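Side-chain contacts in threonine--tRNA ligase catalytic subunit (Aeropyrum pernix, PDB 3A32), which probably catalyses the attachment of threonine to its tRNA, with a bound zinc ion and ATP activation, but without editing mischarged seryl-tRNA: residues P42-G47 against Y152-V157; R52-E57 against F334-I339. One frame throughout, in Å; residues are numbered along the deposited sequence.

Contact 1 of 2, residues P42-G47 against Y152-V157; sequences PLFSLG and YGLLRV
P42 and L154 mark the closest backbone approach of two irregular loops, their CA atoms 6.9 Å apart, and the join is made entirely by apolar side chains. The proline ring points toward 152-157 and is shared by two partners. Its CG sits 3.6 Å from CG1 of V157, with CD of the ring also against that methyl, while its CB lies 3.8 Å from CD2 of L154. In L154, CG stands anti to the carbonyl carbon (chi1 -68°); CD1 continues the extended chain (chi2 172°), leaving CD2 as the side branch that meets P42 and F44. It comes obliquely to the F44 ring, with CZ 4.2 Å away, so one methyl touches both proline and phenylalanine. A glycine in place of P42 would probably leave CG1 of V157 and CD2 of L154 without their shared neighbour and open a gap between the loops. Within 152-157, O of Y152 accepts from N of L155 and N of R156, a pattern that fits a classic beta bulge. The segment lies in the loop between strands 134-143 and 159-170, the strand-loop-strand arrangement of motif 2 in class II aminoacyl-tRNA synthetases.

Contact 2 of 2, residues R52-E57 against F334-I339; sequences RYALAE and FTLAPI
L336 packs against helix 48-65, laying its two methyls over A54 and L55, and apolar touches carry most of the contact. CD2 of L336 rests 3.9 Å from CB of A54, a methyl that points toward 334-339. CD1 of L336 meets CD1 of L55 at 4.1 Å, and CD2 lies almost as near to that same L55 methyl, so the end of L55 faces the fork of L336. The two leucine side chains run at about a right angle to each other. L336 has CG anti to the carbonyl carbon (chi1 -61°), which carries the fork from its backbone over to the helix. L55 is turned less regularly, its chi1 of -127° falling away from the staggered positions. A looser van der Waals approach, 4.4 Å from CB of A54 to O of T335, adds backbone to the packing.

Hydrogen bonding serves each segment separately. Regular helical bonds hold 52-57, whereas 334-336 is a single 3-10 turn closed by a weak bond from N of A337 to O of F334. R373 binds the O atoms of both T335 and A337, and Q340 binds that of F334, which gives the carbonyls of the turn partners outside the contact.

Charged groups leave the helix in other directions. R52 pairs with E318 and with E72 of the second subunit; E57 pairs with K61 of its own chain and with K61 of the second subunit, lysines that probably ease the close approach of the two E57 carboxylates across the dimer.

With little but methyl packing between them, helix and turn are held by burial of apolar side chains, and no hydrogen bond between the two segments sets their register.

In the fold
Along the chain the contacts interlock: 42-47 leads into helix 48-65, which carries 52-57, while 152-157 and then 334-339 come much later. Their centres lie 15 Å apart, and they meet directly where the F44 ring packs on R52 in a cation-pi pair and where G47 approaches P338. Contact 1 ties the loop leading into this helix to the loop between strands 134-143 and 159-170 of the large mixed sheet; contact 2 ties the helix to the link between helix 317-327 and strand 341-347 of the six-stranded sheet in the anticodon-binding domain. Both reach the second subunit, consistent with helix 48-65 being the dimer-forming motif 1 of class II synthetases.

Contact 1 of 2, residues P42-G47 against Y152-V157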
ATOM      1  N   PRO A  42       0.917  15.317  -8.804  1.00  8.53           N
ATOM      2  CA  PRO A  42       2.228  15.119  -8.161  1.00  8.33           C
ATOM      3  C   PRO A  42       2.875  13.801  -8.573  1.00  7.20           C
ATOM      4  O   PRO A  42       2.277  12.727  -8.486  1.00  6.45           O
ATOM      5  CB  PRO A  42       1.911  15.136  -6.642  1.00  7.59           C
ATOM      6  CG  PRO A  42       0.672  15.930  -6.529  1.00 10.06           C
ATOM      7  CD  PRO A  42      -0.151  15.589  -7.814  1.00  9.35           C
ATOM      8  N   LEU A  43       4.106  13.887  -9.011  1.00  6.05           N
ATOM      9  CA  LEU A  43       4.786  12.656  -9.397  1.00  5.87           C
ATOM     10  C   LEU A  43       5.802  12.351  -8.324  1.00  5.27           C
ATOM     11  O   LEU A  43       6.804  13.044  -8.194  1.00  7.23           O
ATOM     12  CB  LEU A  43       5.397  12.777 -10.819  1.00  4.98           C
ATOM     13  CG  LEU A  43       6.323  11.707 -11.395  1.00  6.39           C
ATOM     14  CD1 LEU A  43       5.691  10.301 -11.382  1.00  3.09           C
ATOM     15  CD2 LEU A  43       6.796  12.152 -12.854  1.00  3.12           C
ATOM     16  N   PHE A  44       5.499  11.363  -7.509  1.00  4.54           N
ATOM     17  CA  PHE A  44       6.416  10.921  -6.469  1.00  4.18           C
ATOM     18  C   PHE A  44       7.590  10.185  -7.059  1.00  4.19           C
ATOM     19  O   PHE A  44       7.440   9.373  -7.978  1.00  3.54           O
ATOM     20  CB  PHE A  44       5.682  10.136  -5.371  1.00  3.91           C
ATOM     21  CG  PHE A  44       4.914  11.022  -4.467  1.00  4.69           C
ATOM     22  CD1 PHE A  44       5.507  11.550  -3.341  1.00  6.20           C
ATOM     23  CD2 PHE A  44       3.630  11.444  -4.818  1.00  8.39           C
ATOM     24  CE1 PHE A  44       4.789  12.421  -2.516  1.00  9.22           C
ATOM     25  CE2 PHE A  44       2.924  12.298  -4.024  1.00  8.92           C
ATOM     26  CZ  PHE A  44       3.501  12.800  -2.865  1.00  7.47           C
ATOM     27  N   SER A  45       8.774  10.506  -6.544  1.00  4.21           N
ATOM     28  CA  SER A  45      10.000  10.021  -7.150  1.00  4.34           C
ATOM     29  C   SER A  45      10.608   8.858  -6.290  1.00  5.05           C
ATOM     30  O   SER A  45       9.888   8.168  -5.539  1.00  5.58           O
ATOM     31  CB  SER A  45      10.930  11.224  -7.365  1.00  3.57           C
ATOM     32  OG  SER A  45      12.174  10.796  -7.847  1.00  4.77           O
ATOM     33  N   LEU A  46      11.918   8.633  -6.396  1.00  5.48           N
ATOM     34  CA  LEU A  46      12.550   7.483  -5.735  1.00  5.23           C
ATOM     35  C   LEU A  46      12.570   7.648  -4.212  1.00  5.75           C
ATOM     36  O   LEU A  46      12.273   6.701  -3.499  1.00  6.87           O
ATOM     37  CB  LEU A  46      13.988   7.259  -6.281  1.00  5.38           C
ATOM     38  CG  LEU A  46      14.121   6.286  -7.479  1.00  6.34           C
ATOM     39  CD1 LEU A  46      13.094   6.528  -8.573  1.00  2.00           C
ATOM     40  CD2 LEU A  46      15.561   6.250  -8.066  1.00  5.07           C
ATOM     41  N   GLY A  47      12.921   8.840  -3.720  1.00  5.46           N
ATOM     42  CA  GLY A  47      12.858   9.133  -2.302  1.00  4.44           C
ATOM     43  C   GLY A  47      11.457   9.106  -1.756  1.00  5.15           C
ATOM     44  O   GLY A  47      11.238   8.714  -0.587  1.00  4.42           O
ATOM     45  N   TYR A 152      -1.556  24.385  -6.401  1.00  9.90           N
ATOM     46  CA  TYR A 152      -0.377  24.847  -5.664  1.00  9.28           C
ATOM     47  C   TYR A 152       0.370  23.678  -5.030  1.00  9.03           C
ATOM     48  O   TYR A 152      -0.132  23.004  -4.136  1.00  9.32           O
ATOM     49  CB  TYR A 152      -0.708  25.950  -4.624  1.00  9.20           C
ATOM     50  CG  TYR A 152       0.557  26.450  -3.981  1.00  9.42           C
ATOM     51  CD1 TYR A 152       1.511  27.160  -4.728  1.00  9.81           C
ATOM     52  CD2 TYR A 152       0.860  26.127  -2.677  1.00  9.27           C
ATOM     53  CE1 TYR A 152       2.728  27.554  -4.178  1.00 10.28           C
ATOM     54  CE2 TYR A 152       2.075  26.548  -2.094  1.00 12.98           C
ATOM     55  CZ  TYR A 152       2.997  27.249  -2.858  1.00 11.30           C
ATOM     56  OH  TYR A 152       4.173  27.654  -2.284  1.00 11.96           O
ATOM     57  N   GLY A 153       1.575  23.432  -5.508  1.00  8.65           N
ATOM     58  CA  GLY A 153       2.419  22.414  -4.925  1.00  8.44           C
ATOM     59  C   GLY A 153       1.717  21.093  -4.604  1.00  8.46           C
ATOM     60  O   GLY A 153       1.119  20.478  -5.472  1.00  7.82           O
ATOM     61  N   LEU A 154       1.827  20.663  -3.344  1.00  7.86           N
ATOM     62  CA  LEU A 154       1.191  19.450  -2.840  1.00  7.84           C
ATOM     63  C   LEU A 154      -0.105  19.805  -2.111  1.00  7.23           C
ATOM     64  O   LEU A 154      -0.872  18.907  -1.718  1.00  8.36           O
ATOM     65  CB  LEU A 154       2.147  18.671  -1.891  1.00  7.41           C
ATOM     66  CG  LEU A 154       3.399  18.012  -2.501  1.00  7.43           C
ATOM     67  CD1 LEU A 154       4.311  17.456  -1.391  1.00  2.58           C
ATOM     68  CD2 LEU A 154       3.050  16.914  -3.517  1.00  4.14           C
ATOM     69  N   LEU A 155      -0.379  21.098  -1.999  1.00  6.57           N
ATOM     70  CA  LEU A 155      -1.489  21.577  -1.130  1.00  6.93           C
ATOM     71  C   LEU A 155      -2.838  21.459  -1.782  1.00  7.16           C
ATOM     72  O   LEU A 155      -3.804  21.088  -1.128  1.00  7.11           O
ATOM     73  CB  LEU A 155      -1.231  23.003  -0.624  1.00  5.62           C
ATOM     74  CG  LEU A 155       0.120  23.160   0.100  1.00  6.32           C
ATOM     75  CD1 LEU A 155       0.161  24.491   0.850  1.00  8.79           C
ATOM     76  CD2 LEU A 155       0.414  22.053   1.085  1.00  4.95           C
ATOM     77  N   ARG A 156      -2.891  21.793  -3.081  1.00  7.65           N
ATOM     78  CA  ARG A 156      -4.115  21.759  -3.873  1.00  7.35           C
ATOM     79  C   ARG A 156      -3.773  21.114  -5.238  1.00  7.30           C
ATOM     80  O   ARG A 156      -3.053  21.690  -6.061  1.00  6.88           O
ATOM     81  CB  ARG A 156      -4.641  23.187  -3.995  1.00  7.83           C
ATOM     82  CG  ARG A 156      -5.745  23.441  -4.999  1.00 10.59           C
ATOM     83  CD  ARG A 156      -7.113  22.990  -4.569  1.00 16.03           C
ATOM     84  NE  ARG A 156      -7.546  23.631  -3.331  1.00 22.29           N
ATOM     85  CZ  ARG A 156      -8.607  23.248  -2.613  1.00 25.33           C
ATOM     86  NH1 ARG A 156      -9.376  22.245  -3.018  1.00 25.66           N
ATOM     87  NH2 ARG A 156      -8.891  23.844  -1.466  1.00 24.11           N
ATOM     88  N   VAL A 157      -4.245  19.889  -5.438  1.00  6.78           N
ATOM     89  CA  VAL A 157      -3.850  19.066  -6.543  1.00  6.89           C
ATOM     90  C   VAL A 157      -5.093  18.323  -7.094  1.00  8.47           C
ATOM     91  O   VAL A 157      -6.167  18.302  -6.441  1.00  8.00           O
ATOM     92  CB  VAL A 157      -2.724  18.054  -6.118  1.00  7.27           C
ATOM     93  CG1 VAL A 157      -1.371  18.755  -5.807  1.00  6.57           C
ATOM     94  CG2 VAL A 157      -3.123  17.238  -4.872  1.00  8.00           C
TER

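Contact 2 of 2, residues R52-E57 against F334-I339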
ATOM      1  N   ARG A  52       5.604   6.627   0.673  1.00  7.75           N
ATOM      2  CA  ARG A  52       4.219   6.268   0.363  1.00  7.75           C
ATOM      3  C   ARG A  52       3.836   4.854   0.803  1.00  7.54           C
ATOM      4  O   ARG A  52       2.776   4.667   1.373  1.00  8.68           O
ATOM      5  CB  ARG A  52       3.907   6.515  -1.120  1.00  7.17           C
ATOM      6  CG  ARG A  52       3.801   8.080  -1.361  1.00  6.89           C
ATOM      7  CD  ARG A  52       3.262   8.374  -2.743  1.00  8.08           C
ATOM      8  NE  ARG A  52       1.868   7.954  -2.891  1.00 11.26           N
ATOM      9  CZ  ARG A  52       0.815   8.681  -2.487  1.00 10.29           C
ATOM     10  NH1 ARG A  52       0.991   9.868  -1.914  1.00 10.33           N
ATOM     11  NH2 ARG A  52      -0.414   8.237  -2.686  1.00  2.81           N
ATOM     12  N   TYR A  53       4.698   3.868   0.576  1.00  6.88           N
ATOM     13  CA  TYR A  53       4.406   2.524   1.057  1.00  6.65           C
ATOM     14  C   TYR A  53       4.426   2.464   2.590  1.00  6.06           C
ATOM     15  O   TYR A  53       3.593   1.794   3.160  1.00  5.47           O
ATOM     16  CB  TYR A  53       5.350   1.489   0.469  1.00  6.28           C
ATOM     17  CG  TYR A  53       5.123   1.234  -1.001  1.00  6.75           C
ATOM     18  CD1 TYR A  53       5.773   2.010  -1.958  1.00  7.41           C
ATOM     19  CD2 TYR A  53       4.243   0.237  -1.431  1.00  6.05           C
ATOM     20  CE1 TYR A  53       5.557   1.810  -3.331  1.00  8.93           C
ATOM     21  CE2 TYR A  53       4.038  -0.016  -2.821  1.00  7.24           C
ATOM     22  CZ  TYR A  53       4.722   0.771  -3.751  1.00  6.14           C
ATOM     23  OH  TYR A  53       4.572   0.579  -5.086  1.00  4.90           O
ATOM     24  N   ALA A  54       5.370   3.170   3.224  1.00  5.42           N
ATOM     25  CA  ALA A  54       5.500   3.145   4.699  1.00  6.32           C
ATOM     26  C   ALA A  54       4.249   3.747   5.357  1.00  6.91           C
ATOM     27  O   ALA A  54       3.717   3.221   6.327  1.00  7.28           O
ATOM     28  CB  ALA A  54       6.781   3.891   5.153  1.00  5.12           C
ATOM     29  N   LEU A  55       3.775   4.834   4.765  1.00  7.00           N
ATOM     30  CA  LEU A  55       2.613   5.558   5.202  1.00  7.17           C
ATOM     31  C   LEU A  55       1.336   4.683   5.125  1.00  6.58           C
ATOM     32  O   LEU A  55       0.617   4.514   6.139  1.00  6.58           O
ATOM     33  CB  LEU A  55       2.537   6.817   4.324  1.00  8.54           C
ATOM     34  CG  LEU A  55       2.431   8.238   4.867  1.00  9.82           C
ATOM     35  CD1 LEU A  55       2.756   8.374   6.385  1.00 12.90           C
ATOM     36  CD2 LEU A  55       3.230   9.178   4.021  1.00 10.40           C
ATOM     37  N   ALA A  56       1.101   4.061   3.974  1.00  5.34           N
ATOM     38  CA  ALA A  56      -0.062   3.194   3.815  1.00  6.22           C
ATOM     39  C   ALA A  56      -0.098   2.097   4.864  1.00  6.77           C
ATOM     40  O   ALA A  56      -1.156   1.793   5.425  1.00  6.15           O
ATOM     41  CB  ALA A  56      -0.085   2.546   2.398  1.00  5.31           C
ATOM     42  N   GLU A  57       1.083   1.510   5.104  1.00  6.95           N
ATOM     43  CA  GLU A  57       1.285   0.340   5.944  1.00  7.25           C
ATOM     44  C   GLU A  57       1.114   0.677   7.415  1.00  6.32           C
ATOM     45  O   GLU A  57       0.433  -0.041   8.143  1.00  6.86           O
ATOM     46  CB  GLU A  57       2.708  -0.207   5.700  1.00  6.73           C
ATOM     47  CG  GLU A  57       3.031  -1.299   6.641  1.00 10.42           C
ATOM     48  CD  GLU A  57       4.512  -1.758   6.659  1.00 10.42           C
ATOM     49  OE1 GLU A  57       5.195  -1.586   5.631  1.00  8.33           O
ATOM     50  OE2 GLU A  57       4.917  -2.323   7.749  1.00 11.36           O
ATOM     51  N   PHE A 334      12.475   9.528  11.459  1.00  5.12           N
ATOM     52  CA  PHE A 334      13.316   8.445  10.997  1.00  4.64           C
ATOM     53  C   PHE A 334      12.597   7.448  10.074  1.00  5.51           C
ATOM     54  O   PHE A 334      13.157   7.047   9.052  1.00  4.07           O
ATOM     55  CB  PHE A 334      13.974   7.715  12.176  1.00  3.87           C
ATOM     56  CG  PHE A 334      14.830   6.552  11.777  1.00  2.46           C
ATOM     57  CD1 PHE A 334      16.196   6.717  11.563  1.00  2.02           C
ATOM     58  CD2 PHE A 334      14.287   5.272  11.695  1.00  2.40           C
ATOM     59  CE1 PHE A 334      17.020   5.624  11.230  1.00  4.66           C
ATOM     60  CE2 PHE A 334      15.085   4.181  11.349  1.00  5.10           C
ATOM     61  CZ  PHE A 334      16.466   4.354  11.110  1.00  4.11           C
ATOM     62  N   THR A 335      11.376   7.036  10.451  1.00  5.48           N
ATOM     63  CA  THR A 335      10.684   5.980   9.719  1.00  7.14           C
ATOM     64  C   THR A 335      10.308   6.402   8.262  1.00  6.51           C
ATOM     65  O   THR A 335      10.214   5.565   7.348  1.00  6.48           O
ATOM     66  CB  THR A 335       9.457   5.440  10.525  1.00  8.24           C
ATOM     67  OG1 THR A 335       9.918   4.830  11.757  1.00 10.66           O
ATOM     68  CG2 THR A 335       8.748   4.358   9.761  1.00 10.51           C
ATOM     69  N   LEU A 336      10.163   7.708   8.073  1.00  6.26           N
ATOM     70  CA  LEU A 336       9.720   8.336   6.841  1.00  5.94           C
ATOM     71  C   LEU A 336      10.800   9.108   6.051  1.00  5.87           C
ATOM     72  O   LEU A 336      10.493   9.774   5.058  1.00  7.08           O
ATOM     73  CB  LEU A 336       8.558   9.272   7.180  1.00  4.50           C
ATOM     74  CG  LEU A 336       7.311   8.595   7.790  1.00  5.98           C
ATOM     75  CD1 LEU A 336       6.257   9.687   7.958  1.00  5.21           C
ATOM     76  CD2 LEU A 336       6.765   7.349   6.959  1.00  2.00           C
ATOM     77  N   ALA A 337      12.056   9.018   6.474  1.00  6.34           N
ATOM     78  CA  ALA A 337      13.140   9.775   5.875  1.00  4.45           C
ATOM     79  C   ALA A 337      13.572   9.034   4.603  1.00  5.80           C
ATOM     80  O   ALA A 337      13.882   7.828   4.644  1.00  5.87           O
ATOM     81  CB  ALA A 337      14.322   9.886   6.878  1.00  3.15           C
ATOM     82  N   PRO A 338      13.649   9.752   3.461  1.00  5.77           N
ATOM     83  CA  PRO A 338      14.188   9.104   2.252  1.00  5.22           C
ATOM     84  C   PRO A 338      15.535   8.395   2.539  1.00  5.64           C
ATOM     85  O   PRO A 338      15.683   7.199   2.234  1.00  6.16           O
ATOM     86  CB  PRO A 338      14.334  10.276   1.272  1.00  4.08           C
ATOM     87  CG  PRO A 338      13.234  11.250   1.699  1.00  4.47           C
ATOM     88  CD  PRO A 338      13.285  11.166   3.226  1.00  5.21           C
ATOM     89  N   ILE A 339      16.508   9.106   3.135  1.00  6.60           N
ATOM     90  CA  ILE A 339      17.773   8.482   3.560  1.00  5.01           C
ATOM     91  C   ILE A 339      17.763   8.340   5.082  1.00  6.24           C
ATOM     92  O   ILE A 339      17.717   9.348   5.810  1.00  6.30           O
ATOM     93  CB  ILE A 339      19.026   9.300   3.077  1.00  6.22           C
ATOM     94  CG1 ILE A 339      19.026   9.425   1.542  1.00  4.73           C
ATOM     95  CG2 ILE A 339      20.336   8.660   3.605  1.00  3.13           C
ATOM     96  CD1 ILE A 339      20.133  10.384   0.944  1.00  4.11           C
TER